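Local atomic coordinates of geranylgeranyl pyrophosphate synthetase (Pyrococcus horikoshii, PDB entry 1WY0), a protein that probably condenses isopentenyl diphosphate with allylic diphosphates to make geranylgeranyl diphosphate, a twenty-carbon precursor of archaeal membrane lipids. Residues Arg48-Val53 with Ala180-Ser185; Ala136-Val141 with Gly189-Thr194; Glu169-Ile174 with Phe214-Asp219; Asp218-Leu223 with Thr244-His249. All coordinates share one frame; numbering follows the deposited sequence.

Contact 1 of 4, residues Arg48-Val53 with Ala180-Ser185; sequences RVRPFV and ALFEAS
The carbonyl oxygen L181 O is gripped by two donors of S185, the hydroxyl OG at 2.8 Å and the backbone N at 3.0 Å, which reach it from opposite faces of its plane. This turn belongs to helix 167-193 of the all-helical polyprenyl synthetase fold, and the 49-53 turn of helix 49-57 runs at 34° to it, beginning in the GGKRVRP motif that helps bind isopentenyl diphosphate in relatives. With OG held against its own helix, S185 offers CB to the neighbour, 3.7 Å from R50 O and close to V53 CG1. R50 and F182 carry much of the rest. The arginine chain, extended from CG to NE, crosses F182 at about a right angle and brings the guanidinium against the ring's CE1 corner, which sits 3.9 Å above its plane, over its centre. The two planes are 71° apart, and R50 NH2 lies in the ring plane at its edge, so the groups do not stack. L181 CD2 touches R50 CD at 4.0 Å, and H79 of helix 69-90 packs on both residues. The far end of the F182 ring is held by two valines: V53 CG2 near CE2, and V49 CG1 at 3.7 Å from CZ.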
loop_
_atom_site.group_PDB
_atom_site.type_symbol
_atom_site.label_atom_id
_atom_site.label_comp_id
_atom_site.label_asym_id
_atom_site.label_seq_id
_atom_site.Cartn_x
_atom_site.Cartn_y
_atom_site.Cartn_z
ATOM N N ARG A 48 -13.868 10.289 -12.428
ATOM C CA ARG A 48 -12.617 11.000 -12.187
ATOM C C ARG A 48 -12.815 12.395 -11.603
ATOM O O ARG A 48 -12.134 13.337 -11.999
ATOM C CB ARG A 48 -11.804 11.126 -13.484
ATOM C CG ARG A 48 -11.795 9.895 -14.384
ATOM C CD ARG A 48 -11.310 8.635 -13.672
ATOM N NE ARG A 48 -11.152 7.533 -14.621
ATOM C CZ ARG A 48 -11.189 6.245 -14.299
ATOM N NH1 ARG A 48 -11.381 5.877 -13.039
ATOM N NH2 ARG A 48 -11.043 5.324 -15.238
ATOM N N VAL A 49 -13.735 12.525 -10.656
ATOM C CA VAL A 49 -14.001 13.811 -10.025
ATOM C C VAL A 49 -12.776 14.376 -9.312
ATOM O O VAL A 49 -12.517 15.577 -9.375
ATOM C CB VAL A 49 -15.152 13.703 -9.007
ATOM C CG1 VAL A 49 -15.234 14.968 -8.174
ATOM C CG2 VAL A 49 -16.466 13.477 -9.741
ATOM N N ARG A 50 -12.028 13.517 -8.623
ATOM C CA ARG A 50 -10.843 13.968 -7.907
ATOM C C ARG A 50 -9.808 14.541 -8.864
ATOM O O ARG A 50 -9.315 15.643 -8.653
ATOM C CB ARG A 50 -10.261 12.821 -7.077
ATOM C CG ARG A 50 -11.140 12.515 -5.880
ATOM C CD ARG A 50 -10.721 11.287 -5.091
ATOM N NE ARG A 50 -11.716 11.011 -4.060
ATOM C CZ ARG A 50 -12.960 10.610 -4.306
ATOM N NH1 ARG A 50 -13.370 10.419 -5.551
ATOM N NH2 ARG A 50 -13.805 10.428 -3.304
ATOM N N PRO A 51 -9.463 13.802 -9.928
ATOM C CA PRO A 51 -8.479 14.316 -10.882
ATOM C C PRO A 51 -8.990 15.624 -11.497
ATOM O O PRO A 51 -8.224 16.557 -11.729
ATOM C CB PRO A 51 -8.381 13.196 -11.915
ATOM C CG PRO A 51 -8.709 11.973 -11.132
ATOM C CD PRO A 51 -9.860 12.426 -10.275
ATOM N N PHE A 52 -10.294 15.682 -11.757
ATOM C CA PHE A 52 -10.905 16.879 -12.324
ATOM C C PHE A 52 -10.651 18.071 -11.412
ATOM O O PHE A 52 -10.383 19.174 -11.876
ATOM C CB PHE A 52 -12.418 16.694 -12.495
ATOM C CG PHE A 52 -13.104 17.868 -13.151
ATOM C CD1 PHE A 52 -12.915 18.139 -14.502
ATOM C CD2 PHE A 52 -13.928 18.710 -12.414
ATOM C CE1 PHE A 52 -13.537 19.229 -15.106
ATOM C CE2 PHE A 52 -14.557 19.804 -13.008
ATOM C CZ PHE A 52 -14.360 20.062 -14.359
ATOM N N VAL A 53 -10.732 17.847 -10.108
ATOM C CA VAL A 53 -10.505 18.920 -9.160
ATOM C C VAL A 53 -9.056 19.365 -9.242
ATOM O O VAL A 53 -8.745 20.544 -9.067
ATOM C CB VAL A 53 -10.852 18.464 -7.735
ATOM C CG1 VAL A 53 -10.419 19.509 -6.711
ATOM C CG2 VAL A 53 -12.344 18.233 -7.646
ATOM N N ALA A 180 -9.620 14.219 3.366
ATOM C CA ALA A 180 -8.194 14.446 3.138
ATOM C C ALA A 180 -7.818 14.408 1.653
ATOM O O ALA A 180 -7.143 15.286 1.129
ATOM C CB ALA A 180 -7.410 13.379 3.903
ATOM N N LEU A 181 -8.240 13.320 0.980
ATOM C CA LEU A 181 -7.862 13.151 -0.420
ATOM C C LEU A 181 -8.489 14.223 -1.319
ATOM O O LEU A 181 -7.933 14.616 -2.337
ATOM C CB LEU A 181 -8.307 11.762 -0.876
ATOM C CG LEU A 181 -7.586 11.304 -2.147
ATOM C CD1 LEU A 181 -6.066 11.276 -1.973
ATOM C CD2 LEU A 181 -7.993 9.897 -2.584
ATOM N N PHE A 182 -9.673 14.667 -0.926
ATOM C CA PHE A 182 -10.345 15.677 -1.717
ATOM C C PHE A 182 -9.579 16.977 -1.555
ATOM O O PHE A 182 -9.296 17.664 -2.530
ATOM C CB PHE A 182 -11.792 15.857 -1.269
ATOM C CG PHE A 182 -12.782 15.718 -2.389
ATOM C CD1 PHE A 182 -13.295 14.475 -2.730
ATOM C CD2 PHE A 182 -13.173 16.828 -3.128
ATOM C CE1 PHE A 182 -14.181 14.333 -3.789
ATOM C CE2 PHE A 182 -14.064 16.698 -4.198
ATOM C CZ PHE A 182 -14.565 15.449 -4.526
ATOM N N GLU A 183 -9.226 17.298 -0.319
ATOM C CA GLU A 183 -8.470 18.516 -0.046
ATOM C C GLU A 183 -7.156 18.483 -0.824
ATOM O O GLU A 183 -6.750 19.480 -1.427
ATOM C CB GLU A 183 -8.172 18.628 1.445
ATOM C CG GLU A 183 -7.102 19.651 1.775
ATOM C CD GLU A 183 -6.818 19.730 3.251
ATOM O OE1 GLU A 183 -5.693 19.397 3.644
ATOM O OE2 GLU A 183 -7.717 20.109 4.027
ATOM N N ALA A 184 -6.495 17.330 -0.803
ATOM C CA ALA A 184 -5.229 17.154 -1.498
ATOM C C ALA A 184 -5.376 17.391 -2.993
ATOM O O ALA A 184 -4.468 17.902 -3.632
ATOM C CB ALA A 184 -4.689 15.762 -1.249
ATOM N N SER A 185 -6.519 17.002 -3.548
ATOM C CA SER A 185 -6.788 17.180 -4.966
ATOM C C SER A 185 -6.735 18.668 -5.327
ATOM O O SER A 185 -6.028 19.073 -6.251
ATOM C CB SER A 185 -8.174 16.622 -5.315
ATOM O OG SER A 185 -8.271 15.242 -5.014
#

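Contact 2 of 4, residues Ala136-Val141 with Gly189-Thr194; sequences ARVLEV and GGIIGT
R137 stretches out fully, CG anti to the backbone N (chi1 -169°) and the chain straight on to NE, while I191 turns CG1 anti to its carbonyl carbon (chi1 -70°); these two settings lay the arginine across the isoleucine. I191 CD1 comes to 3.5 Å from R137 NE and 3.7 Å from R137 CD, and I191 CG1 lies over the centre of one guanidinium face, 3.9 Å above its plane. The contact is a hydrocarbon surface under a flat cation, whose charge is answered by a salt bridge from R137 NH2 to E197. With an alanine in place of R137, E197 would probably lose this salt-bridge partner and the CD1 end of I191 part of its cover.

The rest is aliphatic. V138 CG2 meets I192 CD1 at 3.6 Å, the two side chains crossing at about a right angle, and V138 also slides past I191 in the opposite direction, CG2 against CG2 at 4.1 Å. One turn further on, V141 CG2 and I191 CD1 meet tip to tip at 4.0 Å, so I191 is touched by three residues of the facing helix.

The two helical segments run antiparallel at 175°, their axes 10.1 Å apart at closest, an up-and-down pairing within the helical bundle. I191 and R137 both also pack on I200 of helix 197-224. V138 and V141 reach back to V188 on helix 167-193, while L139 on helix 132-159 packs on A126 of the second subunit, which puts the 132-159 side of the pair at the subunit interface.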
loop_
_atom_site.group_PDB
_atom_site.type_symbol
_atom_site.label_atom_id
_atom_site.label_comp_id
_atom_site.label_asym_id
_atom_site.label_seq_id
_atom_site.Cartn_x
_atom_site.Cartn_y
_atom_site.Cartn_z
ATOM N N ALA A 136 8.552 18.264 -4.825
ATOM C CA ALA A 136 8.759 17.865 -3.437
ATOM C C ALA A 136 7.557 18.227 -2.557
ATOM O O ALA A 136 7.211 17.541 -1.607
ATOM C CB ALA A 136 10.020 18.559 -2.919
ATOM N N ARG A 137 6.928 19.370 -2.884
ATOM C CA ARG A 137 5.788 19.820 -2.085
ATOM C C ARG A 137 4.498 19.078 -2.456
ATOM O O ARG A 137 3.549 19.015 -1.688
ATOM C CB ARG A 137 5.612 21.326 -2.310
ATOM C CG ARG A 137 4.618 21.939 -1.319
ATOM C CD ARG A 137 4.273 23.401 -1.649
ATOM N NE ARG A 137 3.256 23.890 -0.713
ATOM C CZ ARG A 137 2.764 25.133 -0.874
ATOM N NH1 ARG A 137 3.187 25.903 -1.863
ATOM N NH2 ARG A 137 1.838 25.578 -0.025
ATOM N N VAL A 138 4.460 18.501 -3.653
ATOM C CA VAL A 138 3.298 17.739 -4.101
ATOM C C VAL A 138 3.369 16.343 -3.480
ATOM O O VAL A 138 2.376 15.828 -2.981
ATOM C CB VAL A 138 3.263 17.614 -5.647
ATOM C CG1 VAL A 138 2.192 16.615 -6.074
ATOM C CG2 VAL A 138 2.970 18.975 -6.273
ATOM N N LEU A 139 4.554 15.743 -3.515
ATOM C CA LEU A 139 4.763 14.420 -2.945
ATOM C C LEU A 139 4.376 14.432 -1.475
ATOM O O LEU A 139 3.759 13.488 -0.989
ATOM C CB LEU A 139 6.229 14.007 -3.075
ATOM C CG LEU A 139 6.678 12.733 -2.343
ATOM C CD1 LEU A 139 6.007 11.521 -2.946
ATOM C CD2 LEU A 139 8.179 12.595 -2.435
ATOM N N GLU A 140 4.727 15.509 -0.778
ATOM C CA GLU A 140 4.442 15.632 0.645
ATOM C C GLU A 140 2.975 15.871 0.993
ATOM O O GLU A 140 2.538 15.556 2.102
ATOM C CB GLU A 140 5.319 16.728 1.266
ATOM C CG GLU A 140 4.886 17.148 2.657
ATOM C CD GLU A 140 5.950 17.943 3.399
ATOM O OE1 GLU A 140 6.740 18.656 2.737
ATOM O OE2 GLU A 140 5.988 17.863 4.649
ATOM N N VAL A 141 2.220 16.436 0.061
ATOM C CA VAL A 141 0.801 16.671 0.288
ATOM C C VAL A 141 0.082 15.336 0.112
ATOM O O VAL A 141 -0.823 14.987 0.866
ATOM C CB VAL A 141 0.212 17.661 -0.743
ATOM C CG1 VAL A 141 -1.297 17.493 -0.813
ATOM C CG2 VAL A 141 0.558 19.092 -0.360
ATOM N N GLY A 189 -3.611 20.946 -6.985
ATOM C CA GLY A 189 -3.903 21.635 -8.223
ATOM C C GLY A 189 -3.274 23.009 -8.131
ATOM O O GLY A 189 -2.480 23.395 -8.986
ATOM N N GLY A 190 -3.622 23.740 -7.078
ATOM C CA GLY A 190 -3.071 25.068 -6.886
ATOM C C GLY A 190 -1.556 25.088 -6.986
ATOM O O GLY A 190 -0.993 25.715 -7.888
ATOM N N ILE A 191 -0.898 24.391 -6.063
ATOM C CA ILE A 191 0.557 24.335 -5.984
ATOM C C ILE A 191 1.213 24.238 -7.367
ATOM O O ILE A 191 2.257 24.817 -7.634
ATOM C CB ILE A 191 0.948 23.120 -5.141
ATOM C CG1 ILE A 191 0.588 23.354 -3.671
ATOM C CG2 ILE A 191 2.471 22.899 -5.222
ATOM C CD1 ILE A 191 1.006 22.185 -2.777
ATOM N N ILE A 192 0.584 23.438 -8.250
ATOM C CA ILE A 192 1.188 23.211 -9.559
ATOM C C ILE A 192 1.118 24.452 -10.450
ATOM O O ILE A 192 1.807 24.571 -11.453
ATOM C CB ILE A 192 0.452 22.053 -10.238
ATOM C CG1 ILE A 192 0.756 20.736 -9.521
ATOM C CG2 ILE A 192 0.929 21.915 -11.695
ATOM C CD1 ILE A 192 2.247 20.399 -9.534
ATOM N N GLY A 193 0.223 25.385 -10.078
ATOM C CA GLY A 193 0.061 26.524 -10.976
ATOM C C GLY A 193 0.154 27.888 -10.269
ATOM O O GLY A 193 -0.032 28.936 -10.875
ATOM N N THR A 194 0.421 27.871 -8.948
ATOM C CA THR A 194 0.428 29.156 -8.250
ATOM C C THR A 194 1.286 29.127 -6.981
ATOM O O THR A 194 1.382 28.129 -6.281
ATOM C CB THR A 194 -1.012 29.511 -7.882
ATOM O OG1 THR A 194 -1.073 30.894 -7.529
ATOM C CG2 THR A 194 -1.467 28.675 -6.680
#

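Contact 3 of 4, residues Glu169-Ile174 with Phe214-Asp219; sequences EYMEMI and FQIWDD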
loop_
_atom_site.group_PDB
_atom_site.type_symbol
_atom_site.label_atom_id
_atom_site.label_comp_id
_atom_site.label_asym_id
_atom_site.label_seq_id
_atom_site.Cartn_x
_atom_site.Cartn_y
_atom_site.Cartn_z
ATOM N N GLU A 169 -16.666 12.037 16.948
ATOM C CA GLU A 169 -15.944 10.853 16.514
ATOM C C GLU A 169 -16.157 10.678 15.019
ATOM O O GLU A 169 -15.195 10.539 14.260
ATOM C CB GLU A 169 -16.440 9.621 17.269
ATOM C CG GLU A 169 -15.647 9.335 18.535
ATOM C CD GLU A 169 -16.295 8.286 19.425
ATOM O OE1 GLU A 169 -17.542 8.202 19.466
ATOM O OE2 GLU A 169 -15.545 7.545 20.095
ATOM N N TYR A 170 -17.419 10.714 14.598
ATOM C CA TYR A 170 -17.643 10.480 13.177
ATOM C C TYR A 170 -16.985 11.562 12.320
ATOM O O TYR A 170 -16.294 11.286 11.347
ATOM C CB TYR A 170 -19.152 10.468 12.927
ATOM C CG TYR A 170 -19.421 10.623 11.473
ATOM C CD1 TYR A 170 -19.416 9.504 10.644
ATOM C CD2 TYR A 170 -19.671 11.883 10.930
ATOM C CE1 TYR A 170 -19.668 9.641 9.287
ATOM C CE2 TYR A 170 -19.913 12.023 9.570
ATOM C CZ TYR A 170 -19.907 10.909 8.750
ATOM O OH TYR A 170 -20.153 11.038 7.398
ATOM N N MET A 171 -17.080 12.846 12.650
ATOM C CA MET A 171 -16.422 13.883 11.863
ATOM C C MET A 171 -14.900 13.769 11.817
ATOM O O MET A 171 -14.281 14.161 10.835
ATOM C CB MET A 171 -16.805 15.275 12.384
ATOM C CG MET A 171 -18.220 15.718 12.051
ATOM S SD MET A 171 -18.721 15.412 10.348
ATOM C CE MET A 171 -17.769 16.686 9.488
ATOM N N GLU A 172 -14.286 13.249 12.866
ATOM C CA GLU A 172 -12.836 13.130 12.852
ATOM C C GLU A 172 -12.443 11.999 11.893
ATOM O O GLU A 172 -11.405 12.049 11.239
ATOM C CB GLU A 172 -12.317 12.849 14.263
ATOM C CG GLU A 172 -10.819 12.655 14.335
ATOM C CD GLU A 172 -10.338 12.277 15.720
ATOM O OE1 GLU A 172 -11.063 11.529 16.403
ATOM O OE2 GLU A 172 -9.230 12.710 16.118
ATOM N N MET A 173 -13.312 11.000 11.802
ATOM C CA MET A 173 -13.102 9.844 10.948
ATOM C C MET A 173 -13.325 10.199 9.479
ATOM O O MET A 173 -12.449 9.976 8.631
ATOM C CB MET A 173 -14.058 8.729 11.386
ATOM C CG MET A 173 -14.048 7.457 10.526
ATOM S SD MET A 173 -14.920 7.595 8.941
ATOM C CE MET A 173 -16.643 7.386 9.432
ATOM N N ILE A 174 -14.488 10.771 9.178
ATOM C CA ILE A 174 -14.775 11.074 7.781
ATOM C C ILE A 174 -13.791 12.099 7.212
ATOM O O ILE A 174 -13.474 12.117 6.030
ATOM C CB ILE A 174 -16.200 11.623 7.694
ATOM C CG1 ILE A 174 -16.702 11.560 6.250
ATOM C CG2 ILE A 174 -16.219 13.098 8.134
ATOM C CD1 ILE A 174 -16.886 10.123 5.760
ATOM N N PHE A 214 -19.897 15.658 0.558
ATOM C CA PHE A 214 -20.153 14.598 -0.405
ATOM C C PHE A 214 -20.770 13.378 0.274
ATOM O O PHE A 214 -21.889 12.974 -0.012
ATOM C CB PHE A 214 -18.825 14.214 -1.058
ATOM C CG PHE A 214 -19.023 13.034 -1.963
ATOM C CD1 PHE A 214 -19.905 13.130 -3.033
ATOM C CD2 PHE A 214 -18.322 11.862 -1.738
ATOM C CE1 PHE A 214 -20.078 12.047 -3.882
ATOM C CE2 PHE A 214 -18.499 10.779 -2.596
ATOM C CZ PHE A 214 -19.375 10.867 -3.671
ATOM N N GLN A 215 -19.909 12.837 1.129
ATOM C CA GLN A 215 -20.240 11.614 1.840
ATOM C C GLN A 215 -21.476 11.799 2.720
ATOM O O GLN A 215 -22.359 10.946 2.738
ATOM C CB GLN A 215 -19.054 11.147 2.689
ATOM C CG GLN A 215 -19.277 9.772 3.300
ATOM C CD GLN A 215 -19.576 8.727 2.236
ATOM O OE1 GLN A 215 -18.755 8.481 1.352
ATOM N NE2 GLN A 215 -20.760 8.126 2.303
ATOM N N ILE A 216 -21.547 12.912 3.443
ATOM C CA ILE A 216 -22.700 13.172 4.303
ATOM C C ILE A 216 -23.994 13.198 3.495
ATOM O O ILE A 216 -25.017 12.677 3.935
ATOM C CB ILE A 216 -22.569 14.524 5.050
ATOM C CG1 ILE A 216 -21.424 14.464 6.066
ATOM C CG2 ILE A 216 -23.896 14.860 5.756
ATOM C CD1 ILE A 216 -21.024 15.837 6.592
ATOM N N TRP A 217 -23.951 13.806 2.315
ATOM C CA TRP A 217 -25.131 13.883 1.463
ATOM C C TRP A 217 -25.506 12.500 0.920
ATOM O O TRP A 217 -26.686 12.207 0.706
ATOM C CB TRP A 217 -24.885 14.862 0.307
ATOM C CG TRP A 217 -26.126 15.188 -0.468
ATOM C CD1 TRP A 217 -26.450 14.762 -1.727
ATOM C CD2 TRP A 217 -27.216 16.006 -0.028
ATOM N NE1 TRP A 217 -27.679 15.268 -2.098
ATOM C CE2 TRP A 217 -28.169 16.035 -1.072
ATOM C CE3 TRP A 217 -27.480 16.720 1.149
ATOM C CZ2 TRP A 217 -29.369 16.750 -0.976
ATOM C CZ3 TRP A 217 -28.675 17.436 1.247
ATOM C CH2 TRP A 217 -29.605 17.443 0.186
ATOM N N ASP A 218 -24.508 11.652 0.689
ATOM C CA ASP A 218 -24.778 10.301 0.204
ATOM C C ASP A 218 -25.511 9.527 1.278
ATOM O O ASP A 218 -26.467 8.807 0.986
ATOM C CB ASP A 218 -23.482 9.566 -0.151
ATOM C CG ASP A 218 -23.014 9.877 -1.546
ATOM O OD1 ASP A 218 -23.710 10.656 -2.236
ATOM O OD2 ASP A 218 -21.959 9.345 -1.958
ATOM N N ASP A 219 -25.059 9.669 2.520
ATOM C CA ASP A 219 -25.703 8.986 3.629
ATOM C C ASP A 219 -27.137 9.469 3.782
ATOM O O ASP A 219 -28.024 8.684 4.110
ATOM C CB ASP A 219 -24.915 9.209 4.923
ATOM C CG ASP A 219 -23.527 8.576 4.871
ATOM O OD1 ASP A 219 -23.295 7.760 3.957
ATOM O OD2 ASP A 219 -22.678 8.879 5.742
HETATM O O HOH W 1 -22.818 10.975 7.402
HETATM O O HOH W 2 -20.266 8.071 6.192
#
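Apolar contact is led by I174, whose CD1 presses to 3.4 Å from Q215 CG, beside the aliphatic root of the glutamine. I174 CG1 is anti to the backbone N (chi1 -163°), which sends CD1 toward the facing helix. M171 SD and I216 CD1 touch loosely at 4.4 Å. The segment axes stay 12.0 Å apart, and a few long side chains span the distance.

Polar contact across the helices runs through water. Y170 OH and D219 OD2 come from opposite directions, their ring and carboxylate planes 60° apart, but are too far apart to bond directly. Water 1 lies 2.7 Å from Y170 OH and donates to D219 OD2. Water 2, in the ring plane at its edge, bonds Y170 OH at the longer 3.2 Å and donates to D219 OD2. Beside the hydroxyl, I216 CG1 makes van der Waals contact with Y170 OH at 3.9 Å.

Within helix 197-224, Q215 NE2 donates to D219 OD1 at 3.0 Å (N-H...O 143°), meeting it from above the carboxylate plane. The same OD1 is salt-bridged to K242. A leucine in place of Q215 has no amide to give, and D219 OD1 would probably be left with K242 alone of these two partners, its carboxylate freer to turn.

D219 belongs to the DDVLD sequence, the second aspartate-rich motif, which binds magnesium in relatives; no such metal occupies it here. Its carboxylate is instead held at both oxygens, by an amide and a lysine on one and two waters on the other, an arrangement in which the waters could probably give way if a metal bound.

Contact 4 of 4, residues Asp218-Leu223 with Thr244-His249; sequences DDVLDL and TLIVAH
The D219 carboxylate is the flat group of this contact: the methyl T244 CG2 lies over one of its faces, displaced toward D219 OD2 (3.4 Å). OD1 is salt-bridged to K242, whereas OD2 takes a bond from water 1 and comes to 3.3 Å from T244 CB. The two side chains slide past each other in opposite directions, and the touching is carbon against carboxylate. The T244 hydroxyl is engaged as the N-cap of helix 245-253. OG1 stands between its backbone N and carbonyl carbon (chi1 76°), where it accepts from V247 N at 3.2 Å (N-H...O 164°) and more weakly from I246 N. L245 N, also in the first turn, donates to water 1 at 2.7 Å, so that water ties the start of this helix to D219.

The apolar half centres on I246 CD1, which nestles against the backbone of the DDVLD motif, 3.7 Å from V220 CA and close to D219 O. V220 CG2 flanks it, and L223 CD1 reaches toward it tip to tip at 4.0 Å.

The two segments run at 80° to each other. Helix 299-315 packs on I246 through S299 and A303, helix 236-240 on L223 through I238, and helix 167-193 on L245 through I167 and Y170.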
loop_
_atom_site.group_PDB
_atom_site.type_symbol
_atom_site.label_atom_id
_atom_site.label_comp_id
_atom_site.label_asym_id
_atom_site.label_seq_id
_atom_site.Cartn_x
_atom_site.Cartn_y
_atom_site.Cartn_z
ATOM N N ASP A 218 -24.508 11.652 0.689
ATOM C CA ASP A 218 -24.778 10.301 0.204
ATOM C C ASP A 218 -25.511 9.527 1.278
ATOM O O ASP A 218 -26.467 8.807 0.986
ATOM C CB ASP A 218 -23.482 9.566 -0.151
ATOM C CG ASP A 218 -23.014 9.877 -1.546
ATOM O OD1 ASP A 218 -23.710 10.656 -2.236
ATOM O OD2 ASP A 218 -21.959 9.345 -1.958
ATOM N N ASP A 219 -25.059 9.669 2.520
ATOM C CA ASP A 219 -25.703 8.986 3.629
ATOM C C ASP A 219 -27.137 9.469 3.782
ATOM O O ASP A 219 -28.024 8.684 4.110
ATOM C CB ASP A 219 -24.915 9.209 4.923
ATOM C CG ASP A 219 -23.527 8.576 4.871
ATOM O OD1 ASP A 219 -23.295 7.760 3.957
ATOM O OD2 ASP A 219 -22.678 8.879 5.742
ATOM N N VAL A 220 -27.362 10.758 3.530
ATOM C CA VAL A 220 -28.697 11.349 3.622
ATOM C C VAL A 220 -29.613 10.760 2.555
ATOM O O VAL A 220 -30.737 10.364 2.837
ATOM C CB VAL A 220 -28.661 12.884 3.402
ATOM C CG1 VAL A 220 -30.068 13.397 3.116
ATOM C CG2 VAL A 220 -28.084 13.585 4.633
ATOM N N LEU A 221 -29.117 10.730 1.325
ATOM C CA LEU A 221 -29.848 10.184 0.189
ATOM C C LEU A 221 -30.207 8.713 0.399
ATOM O O LEU A 221 -31.251 8.227 -0.013
ATOM C CB LEU A 221 -28.975 10.323 -1.059
ATOM C CG LEU A 221 -29.022 11.729 -1.655
ATOM C CD1 LEU A 221 -28.219 11.844 -2.952
ATOM C CD2 LEU A 221 -30.443 12.183 -1.988
ATOM N N ASP A 222 -29.268 7.986 1.030
ATOM C CA ASP A 222 -29.479 6.559 1.232
ATOM C C ASP A 222 -30.729 6.271 2.064
ATOM O O ASP A 222 -31.283 5.178 2.053
ATOM C CB ASP A 222 -28.243 5.984 1.922
ATOM C CG ASP A 222 -28.370 4.471 1.985
ATOM O OD1 ASP A 222 -28.060 3.831 0.981
ATOM O OD2 ASP A 222 -28.792 3.957 3.020
ATOM N N LEU A 223 -31.160 7.288 2.833
ATOM C CA LEU A 223 -32.320 7.082 3.691
ATOM C C LEU A 223 -33.599 7.665 3.090
ATOM O O LEU A 223 -34.678 7.093 3.179
ATOM C CB LEU A 223 -32.036 7.743 5.038
ATOM C CG LEU A 223 -30.926 7.034 5.815
ATOM C CD1 LEU A 223 -30.742 7.598 7.226
ATOM C CD2 LEU A 223 -31.190 5.539 5.982
ATOM N N THR A 244 -22.878 7.007 10.390
ATOM C CA THR A 244 -22.951 8.227 9.598
ATOM C C THR A 244 -23.174 9.397 10.556
ATOM O O THR A 244 -23.329 9.194 11.756
ATOM C CB THR A 244 -24.128 8.169 8.622
ATOM O OG1 THR A 244 -25.348 8.392 9.342
ATOM C CG2 THR A 244 -24.191 6.799 7.946
ATOM N N LEU A 245 -23.193 10.617 10.028
ATOM C CA LEU A 245 -23.422 11.795 10.864
ATOM C C LEU A 245 -24.853 11.802 11.377
ATOM O O LEU A 245 -25.133 12.349 12.441
ATOM C CB LEU A 245 -23.168 13.076 10.068
ATOM C CG LEU A 245 -23.533 14.373 10.792
ATOM C CD1 LEU A 245 -22.909 14.404 12.181
ATOM C CD2 LEU A 245 -23.066 15.554 9.958
ATOM N N ILE A 246 -25.755 11.198 10.606
ATOM C CA ILE A 246 -27.162 11.114 10.972
ATOM C C ILE A 246 -27.340 10.245 12.214
ATOM O O ILE A 246 -28.060 10.600 13.149
ATOM C CB ILE A 246 -27.985 10.517 9.814
ATOM C CG1 ILE A 246 -27.790 11.368 8.559
ATOM C CG2 ILE A 246 -29.461 10.446 10.195
ATOM C CD1 ILE A 246 -28.231 10.699 7.275
ATOM N N VAL A 247 -26.674 9.098 12.219
ATOM C CA VAL A 247 -26.750 8.170 13.336
ATOM C C VAL A 247 -26.044 8.756 14.566
ATOM O O VAL A 247 -26.471 8.528 15.701
ATOM C CB VAL A 247 -26.111 6.825 12.938
ATOM C CG1 VAL A 247 -25.946 5.944 14.135
ATOM C CG2 VAL A 247 -26.982 6.132 11.919
ATOM N N ALA A 248 -24.965 9.508 14.350
ATOM C CA ALA A 248 -24.250 10.118 15.468
ATOM C C ALA A 248 -25.143 11.174 16.127
ATOM O O ALA A 248 -25.210 11.262 17.353
ATOM C CB ALA A 248 -22.950 10.754 14.993
ATOM N N HIS A 249 -25.824 11.976 15.316
ATOM C CA HIS A 249 -26.710 12.999 15.858
ATOM C C HIS A 249 -27.827 12.340 16.649
ATOM O O HIS A 249 -28.204 12.810 17.717
ATOM C CB HIS A 249 -27.327 13.839 14.742
ATOM C CG HIS A 249 -28.321 14.849 15.230
ATOM N ND1 HIS A 249 -29.653 14.553 15.424
ATOM C CD2 HIS A 249 -28.185 16.163 15.519
ATOM C CE1 HIS A 249 -30.296 15.640 15.810
ATOM N NE2 HIS A 249 -29.426 16.632 15.874
HETATM O O HOH W 1 -22.818 10.975 7.402
#

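Contacts 1, 3 and 4 are buried, whereas contact 2 is partly buried and farthest out, about 20 Å from the chain centre to its own centre. Helix 167-193 serves contacts 1, 2 and 3 along its length; helix 197-224 joins contacts 3 and 4, which share D218 and D219, and Y170 packs on T244 and L245. Contacts 1 and 2 meet where A184 CB touches V141 CG1 at 3.8 Å. Contacts 1 and 2 each lay an arginine guanidinium against a nonpolar side chain, an aromatic ring in one and an isoleucine in the other. Contacts 3 and 4, around the second aspartate-rich motif, bring water and a carboxylate into otherwise aliphatic packing.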